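Local structure of pesticidal crystal protein CRY4AA (Bacillus thuringiensis, 2C9K) at residues A[466-471]-A[511-516]; A[207-212]-A[223-228]. The protein binds midgut epithelial cells of insects, notably mosquito larvae, and promotes their colloid-osmotic lysis through pore formation. All coordinates share one frame; numbering follows the deposited sequence.

Interaction 1 of 2, residues A[466-471]-A[511-516]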
loop_
_atom_site.group_PDB
_atom_site.type_symbol
_atom_site.label_atom_id
_atom_site.label_comp_id
_atom_site.label_asym_id
_atom_site.label_seq_id
_atom_site.Cartn_x
_atom_site.Cartn_y
_atom_site.Cartn_z
ATOM N N ILE A 466 2.479 11.934 -16.234
ATOM C CA ILE A 466 1.109 11.957 -16.695
ATOM C C ILE A 466 1.158 11.274 -18.046
ATOM O O ILE A 466 1.862 11.726 -18.947
ATOM C CB ILE A 466 0.614 13.416 -16.819
ATOM C CG1 ILE A 466 0.583 14.043 -15.416
ATOM C CG2 ILE A 466 -0.755 13.460 -17.485
ATOM C CD1 ILE A 466 0.181 15.490 -15.345
ATOM N N TYR A 467 0.445 10.163 -18.173
ATOM C CA TYR A 467 0.433 9.432 -19.422
ATOM C C TYR A 467 -0.648 9.958 -20.350
ATOM O O TYR A 467 -1.554 10.672 -19.929
ATOM C CB TYR A 467 0.243 7.940 -19.156
ATOM C CG TYR A 467 1.319 7.355 -18.262
ATOM C CD1 TYR A 467 1.125 7.237 -16.886
ATOM C CD2 TYR A 467 2.548 6.956 -18.795
ATOM C CE1 TYR A 467 2.125 6.737 -16.065
ATOM C CE2 TYR A 467 3.559 6.459 -17.987
ATOM C CZ TYR A 467 3.347 6.349 -16.622
ATOM O OH TYR A 467 4.358 5.858 -15.817
ATOM N N THR A 468 -0.547 9.590 -21.620
ATOM C CA THR A 468 -1.486 10.049 -22.640
ATOM C C THR A 468 -2.437 8.993 -23.185
ATOM O O THR A 468 -3.394 9.331 -23.872
ATOM C CB THR A 468 -0.727 10.607 -23.851
ATOM O OG1 THR A 468 0.032 9.551 -24.451
ATOM C CG2 THR A 468 0.216 11.716 -23.430
ATOM N N HIS A 469 -2.166 7.723 -22.895
ATOM C CA HIS A 469 -2.980 6.627 -23.411
ATOM C C HIS A 469 -3.872 5.952 -22.386
ATOM O O HIS A 469 -4.326 4.825 -22.602
ATOM C CB HIS A 469 -2.082 5.570 -24.054
ATOM C CG HIS A 469 -1.247 4.809 -23.070
ATOM N ND1 HIS A 469 -0.318 5.415 -22.253
ATOM C CD2 HIS A 469 -1.223 3.493 -22.754
ATOM C CE1 HIS A 469 0.241 4.508 -21.474
ATOM N NE2 HIS A 469 -0.291 3.334 -21.757
ATOM N N LEU A 470 -4.112 6.619 -21.267
ATOM C CA LEU A 470 -4.971 6.066 -20.233
ATOM C C LEU A 470 -5.102 7.060 -19.081
ATOM O O LEU A 470 -4.412 8.073 -19.044
ATOM C CB LEU A 470 -4.412 4.728 -19.738
ATOM C CG LEU A 470 -3.354 4.704 -18.632
ATOM C CD1 LEU A 470 -2.969 3.266 -18.357
ATOM C CD2 LEU A 470 -2.140 5.518 -19.028
ATOM N N THR A 471 -5.998 6.780 -18.148
ATOM C CA THR A 471 -6.201 7.671 -17.019
ATOM C C THR A 471 -5.060 7.551 -16.033
ATOM O O THR A 471 -4.713 6.453 -15.594
ATOM C CB THR A 471 -7.522 7.361 -16.292
ATOM O OG1 THR A 471 -8.623 7.697 -17.147
ATOM C CG2 THR A 471 -7.625 8.158 -14.998
ATOM N N GLN A 511 5.415 15.706 -14.396
ATOM C CA GLN A 511 6.237 15.719 -15.591
ATOM C C GLN A 511 5.422 14.994 -16.654
ATOM O O GLN A 511 5.049 13.837 -16.469
ATOM C CB GLN A 511 7.548 14.984 -15.331
ATOM C CG GLN A 511 8.584 15.144 -16.436
ATOM C CD GLN A 511 9.908 14.455 -16.111
ATOM O OE1 GLN A 511 10.532 14.731 -15.082
ATOM N NE2 GLN A 511 10.341 13.561 -16.992
ATOM N N HIS A 512 5.127 15.676 -17.756
ATOM C CA HIS A 512 4.334 15.064 -18.808
ATOM C C HIS A 512 5.152 14.048 -19.597
ATOM O O HIS A 512 6.385 14.050 -19.536
ATOM C CB HIS A 512 3.792 16.133 -19.761
ATOM C CG HIS A 512 2.669 15.652 -20.625
ATOM N ND1 HIS A 512 2.580 15.944 -21.969
ATOM C CD2 HIS A 512 1.589 14.888 -20.337
ATOM C CE1 HIS A 512 1.496 15.381 -22.471
ATOM N NE2 HIS A 512 0.877 14.734 -21.501
ATOM N N SER A 513 4.459 13.176 -20.329
ATOM C CA SER A 513 5.117 12.168 -21.157
ATOM C C SER A 513 5.777 12.846 -22.351
ATOM O O SER A 513 5.659 14.061 -22.531
ATOM C CB SER A 513 4.103 11.154 -21.661
ATOM O OG SER A 513 3.438 10.555 -20.572
ATOM N N ASN A 514 6.471 12.065 -23.172
ATOM C CA ASN A 514 7.146 12.628 -24.333
ATOM C C ASN A 514 6.206 12.735 -25.527
ATOM O O ASN A 514 6.564 12.397 -26.654
ATOM C CB ASN A 514 8.370 11.784 -24.680
ATOM C CG ASN A 514 9.161 12.354 -25.827
ATOM O OD1 ASN A 514 9.356 13.563 -25.921
ATOM N ND2 ASN A 514 9.635 11.480 -26.706
ATOM N N PHE A 515 4.988 13.204 -25.261
ATOM C CA PHE A 515 3.986 13.381 -26.307
ATOM C C PHE A 515 3.157 14.638 -26.072
ATOM O O PHE A 515 3.417 15.408 -25.152
ATOM C CB PHE A 515 3.051 12.165 -26.382
ATOM C CG PHE A 515 3.765 10.870 -26.574
ATOM C CD1 PHE A 515 4.325 10.205 -25.493
ATOM C CD2 PHE A 515 3.908 10.325 -27.840
ATOM C CE1 PHE A 515 5.022 9.010 -25.668
ATOM C CE2 PHE A 515 4.606 9.131 -28.030
ATOM C CZ PHE A 515 5.163 8.473 -26.943
ATOM N N GLN A 516 2.161 14.836 -26.923
ATOM C CA GLN A 516 1.275 15.978 -26.810
ATOM C C GLN A 516 -0.125 15.472 -26.500
ATOM O O GLN A 516 -0.579 14.516 -27.111
ATOM C CB GLN A 516 1.265 16.755 -28.114
ATOM C CG GLN A 516 0.254 17.861 -28.145
ATOM C CD GLN A 516 0.790 19.068 -28.848
ATOM O OE1 GLN A 516 1.746 19.697 -28.377
ATOM N NE2 GLN A 516 0.194 19.405 -29.991
#
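I466 meets the imidazole of H512 at nearly a right angle, its CB lying in the plane of the ring and 3.9 Å from H512 CD2. The first torsion of H512 (chi1 -164°) sets CG anti to the backbone N, which swings the ring back toward 466-468 although its CB does not head there. T468 meets the adjoining part of the ring, its methyl CG2 3.6 Å from H512 NE2; the two side chains cross at about a right angle, with the methyl oblique to the ring, and the same methyl brushes F515 CB. The imidazole is thus bordered by two aliphatic groups, and its nitrogens are engaged beyond the contact, ND1 with A580 O and NE2 with Y519 OH. That hydroxyl also pairs with Y467 O. Y519 thus links the two loops, and the bonds at both nitrogens probably fix the rotation of the ring.

The backbone supplies the polar half of the contact. I466 N donates to Q511 O over 3.2 Å, whereas I466 O receives S513 OG at 2.5 Å, a length that is doubtful at 2.8 Å resolution. A weak bond from S513 N at 3.3 Å reaches the same oxygen, so one residue offers both its amide and its side chain to a single carbonyl. S513 OG sits beside Y467 CA as well, with the tyrosine ring obliquely placed. The pattern of donors around I466 and H512 is that of an isolated parallel beta bridge, formed where the loop entering strand 471-475 passes the loop between strands 505-511 and 517-527, at the margin of the C-terminal beta-sandwich domain of three-domain delta-endotoxins.

Interaction 2 of 2, residues A[207-212]-A[223-228]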
loop_
_atom_site.group_PDB
_atom_site.type_symbol
_atom_site.label_atom_id
_atom_site.label_comp_id
_atom_site.label_asym_id
_atom_site.label_seq_id
_atom_site.Cartn_x
_atom_site.Cartn_y
_atom_site.Cartn_z
ATOM N N LEU A 207 -8.543 -6.092 17.925
ATOM C CA LEU A 207 -8.407 -7.302 18.719
ATOM C C LEU A 207 -7.043 -7.238 19.402
ATOM O O LEU A 207 -6.933 -7.312 20.626
ATOM C CB LEU A 207 -8.480 -8.540 17.824
ATOM C CG LEU A 207 -8.183 -9.879 18.503
ATOM C CD1 LEU A 207 -9.190 -10.118 19.617
ATOM C CD2 LEU A 207 -8.221 -11.002 17.476
ATOM N N ILE A 208 -5.998 -7.084 18.600
ATOM C CA ILE A 208 -4.647 -7.014 19.134
ATOM C C ILE A 208 -4.488 -5.894 20.150
ATOM O O ILE A 208 -3.990 -6.113 21.248
ATOM C CB ILE A 208 -3.611 -6.808 18.005
ATOM C CG1 ILE A 208 -3.663 -7.995 17.035
ATOM C CG2 ILE A 208 -2.223 -6.651 18.597
ATOM C CD1 ILE A 208 -2.687 -7.910 15.897
ATOM N N LYS A 209 -4.923 -4.694 19.783
ATOM C CA LYS A 209 -4.795 -3.528 20.651
ATOM C C LYS A 209 -5.646 -3.629 21.901
ATOM O O LYS A 209 -5.612 -2.751 22.762
ATOM C CB LYS A 209 -5.174 -2.270 19.871
ATOM C CG LYS A 209 -4.762 -0.966 20.527
ATOM C CD LYS A 209 -5.110 0.205 19.618
ATOM C CE LYS A 209 -4.651 1.532 20.190
ATOM N NZ LYS A 209 -4.979 2.657 19.265
ATOM N N THR A 210 -6.397 -4.716 22.005
ATOM C CA THR A 210 -7.283 -4.933 23.140
ATOM C C THR A 210 -6.856 -6.117 24.002
ATOM O O THR A 210 -7.240 -6.215 25.159
ATOM C CB THR A 210 -8.732 -5.142 22.629
ATOM O OG1 THR A 210 -9.443 -3.895 22.685
ATOM C CG2 THR A 210 -9.455 -6.215 23.425
ATOM N N THR A 211 -6.043 -7.000 23.440
ATOM C CA THR A 211 -5.584 -8.195 24.141
ATOM C C THR A 211 -4.257 -8.086 24.891
ATOM O O THR A 211 -3.205 -7.932 24.278
ATOM C CB THR A 211 -5.453 -9.355 23.152
ATOM O OG1 THR A 211 -6.735 -9.627 22.571
ATOM C CG2 THR A 211 -4.911 -10.593 23.846
ATOM N N PRO A 212 -4.288 -8.182 26.232
ATOM C CA PRO A 212 -3.048 -8.095 27.008
ATOM C C PRO A 212 -2.166 -9.254 26.565
ATOM O O PRO A 212 -2.670 -10.330 26.245
ATOM C CB PRO A 212 -3.520 -8.274 28.446
ATOM C CG PRO A 212 -4.908 -7.762 28.422
ATOM C CD PRO A 212 -5.446 -8.320 27.127
ATOM N N ASN A 223 4.413 -4.643 18.686
ATOM C CA ASN A 223 5.061 -5.328 17.566
ATOM C C ASN A 223 4.074 -6.246 16.861
ATOM O O ASN A 223 4.121 -6.429 15.643
ATOM C CB ASN A 223 6.266 -6.148 18.041
ATOM C CG ASN A 223 7.170 -6.567 16.890
ATOM O OD1 ASN A 223 8.070 -7.383 17.057
ATOM N ND2 ASN A 223 6.934 -5.997 15.712
ATOM N N THR A 224 3.176 -6.832 17.640
ATOM C CA THR A 224 2.171 -7.728 17.084
ATOM C C THR A 224 1.204 -6.894 16.253
ATOM O O THR A 224 0.781 -7.286 15.179
ATOM C CB THR A 224 1.419 -8.452 18.219
ATOM O OG1 THR A 224 2.338 -9.297 18.927
ATOM C CG2 THR A 224 0.271 -9.276 17.662
ATOM N N TYR A 225 0.880 -5.723 16.777
ATOM C CA TYR A 225 -0.020 -4.797 16.128
ATOM C C TYR A 225 0.614 -4.393 14.805
ATOM O O TYR A 225 -0.026 -4.395 13.757
ATOM C CB TYR A 225 -0.203 -3.567 17.030
ATOM C CG TYR A 225 -1.149 -2.525 16.488
ATOM C CD1 TYR A 225 -2.495 -2.514 16.851
ATOM C CD2 TYR A 225 -0.706 -1.569 15.585
ATOM C CE1 TYR A 225 -3.372 -1.574 16.324
ATOM C CE2 TYR A 225 -1.572 -0.634 15.054
ATOM C CZ TYR A 225 -2.900 -0.639 15.427
ATOM O OH TYR A 225 -3.738 0.313 14.904
ATOM N N ASN A 226 1.894 -4.057 14.857
ATOM C CA ASN A 226 2.601 -3.626 13.666
ATOM C C ASN A 226 2.761 -4.732 12.615
ATOM O O ASN A 226 2.636 -4.474 11.417
ATOM C CB ASN A 226 3.968 -3.068 14.062
ATOM C CG ASN A 226 4.718 -2.495 12.888
ATOM O OD1 ASN A 226 4.338 -1.459 12.337
ATOM N ND2 ASN A 226 5.794 -3.170 12.488
ATOM N N THR A 227 3.031 -5.958 13.053
ATOM C CA THR A 227 3.206 -7.057 12.113
ATOM C C THR A 227 1.907 -7.313 11.356
ATOM O O THR A 227 1.893 -7.433 10.130
ATOM C CB THR A 227 3.637 -8.352 12.839
ATOM O OG1 THR A 227 4.874 -8.124 13.518
ATOM C CG2 THR A 227 3.827 -9.485 11.850
ATOM N N TYR A 228 0.814 -7.392 12.099
ATOM C CA TYR A 228 -0.487 -7.635 11.503
ATOM C C TYR A 228 -0.822 -6.578 10.443
ATOM O O TYR A 228 -1.457 -6.880 9.428
ATOM C CB TYR A 228 -1.552 -7.632 12.589
ATOM C CG TYR A 228 -2.942 -7.757 12.047
ATOM C CD1 TYR A 228 -3.413 -8.964 11.534
ATOM C CD2 TYR A 228 -3.796 -6.660 12.041
ATOM C CE1 TYR A 228 -4.699 -9.072 11.036
ATOM C CE2 TYR A 228 -5.083 -6.759 11.545
ATOM C CZ TYR A 228 -5.533 -7.962 11.047
ATOM O OH TYR A 228 -6.828 -8.037 10.582
#
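The carbonyl oxygen of L207, in the last turn of helix 183-208, accepts T211 OG1 at 3.0 Å and takes T210 N from the opposite face of its plane. The hydroxyl stands 46° above that plane, and T211 N adds a weak third bond. The type I turn from I208 to T211 is closed by T211 N on I208 O, beside these bonds to L207 O. I208 and K209, at the start of this turn, point toward helix 222-240.

I208 carries the contact across to that helix. Its two branches straddle the methyl of T224: CD1 and CG2 of I208 each lie 3.7 Å from T224 CG2. With CG1 anti to the carbonyl carbon and the chain extended beyond it (chi2 -179°), CD1 is carried past the threonine to Y228, where it meets CB at 3.5 Å and lies obliquely beside CG of the ring. CG2 stays nearer the backbone, 4.0 Å from Y225 CB and at the edge of that tyrosine's ring, close to its plane. CD1 also rests near T224 O, an oxygen already used by Y228 N within the helix.

K209 flanks Y225 with its aliphatic stem, CB lying 4.0 Å from Y225 CE1 and CD just beyond, the chain passing the ring at a slant. The same ring meets F279, at the start of helix 279-286, edge-to-face. I57 of helix 46-58 touches I208, T224 and Y228, closing the apolar cluster from a third helix. The chain reverses between the two helices, so this is the interlocking of side chains near the turn of an antiparallel helical hairpin in the N-terminal helix bundle, the domain to which pore formation is ascribed in this toxin family.

The two contacts lie on opposite sides of the chain's centre, their own centres about 43 Å apart, and share no helix or strand. Each is partly buried, with a buried isoleucine at its heart, yet the chemistry differs. Interaction 1 joins two loops in the beta-rich C-terminal region through main-chain and serine bonds, with a histidine held by outside partners. Interaction 2 joins two successive helices of the N-terminal bundle by apolar branches alone; none of its hydrogen bonds links the two segments, and those on L207 O belong to the turn after helix 183-208. Both shade off to exposed residues, F515 in interaction 1 and K209 in interaction 2.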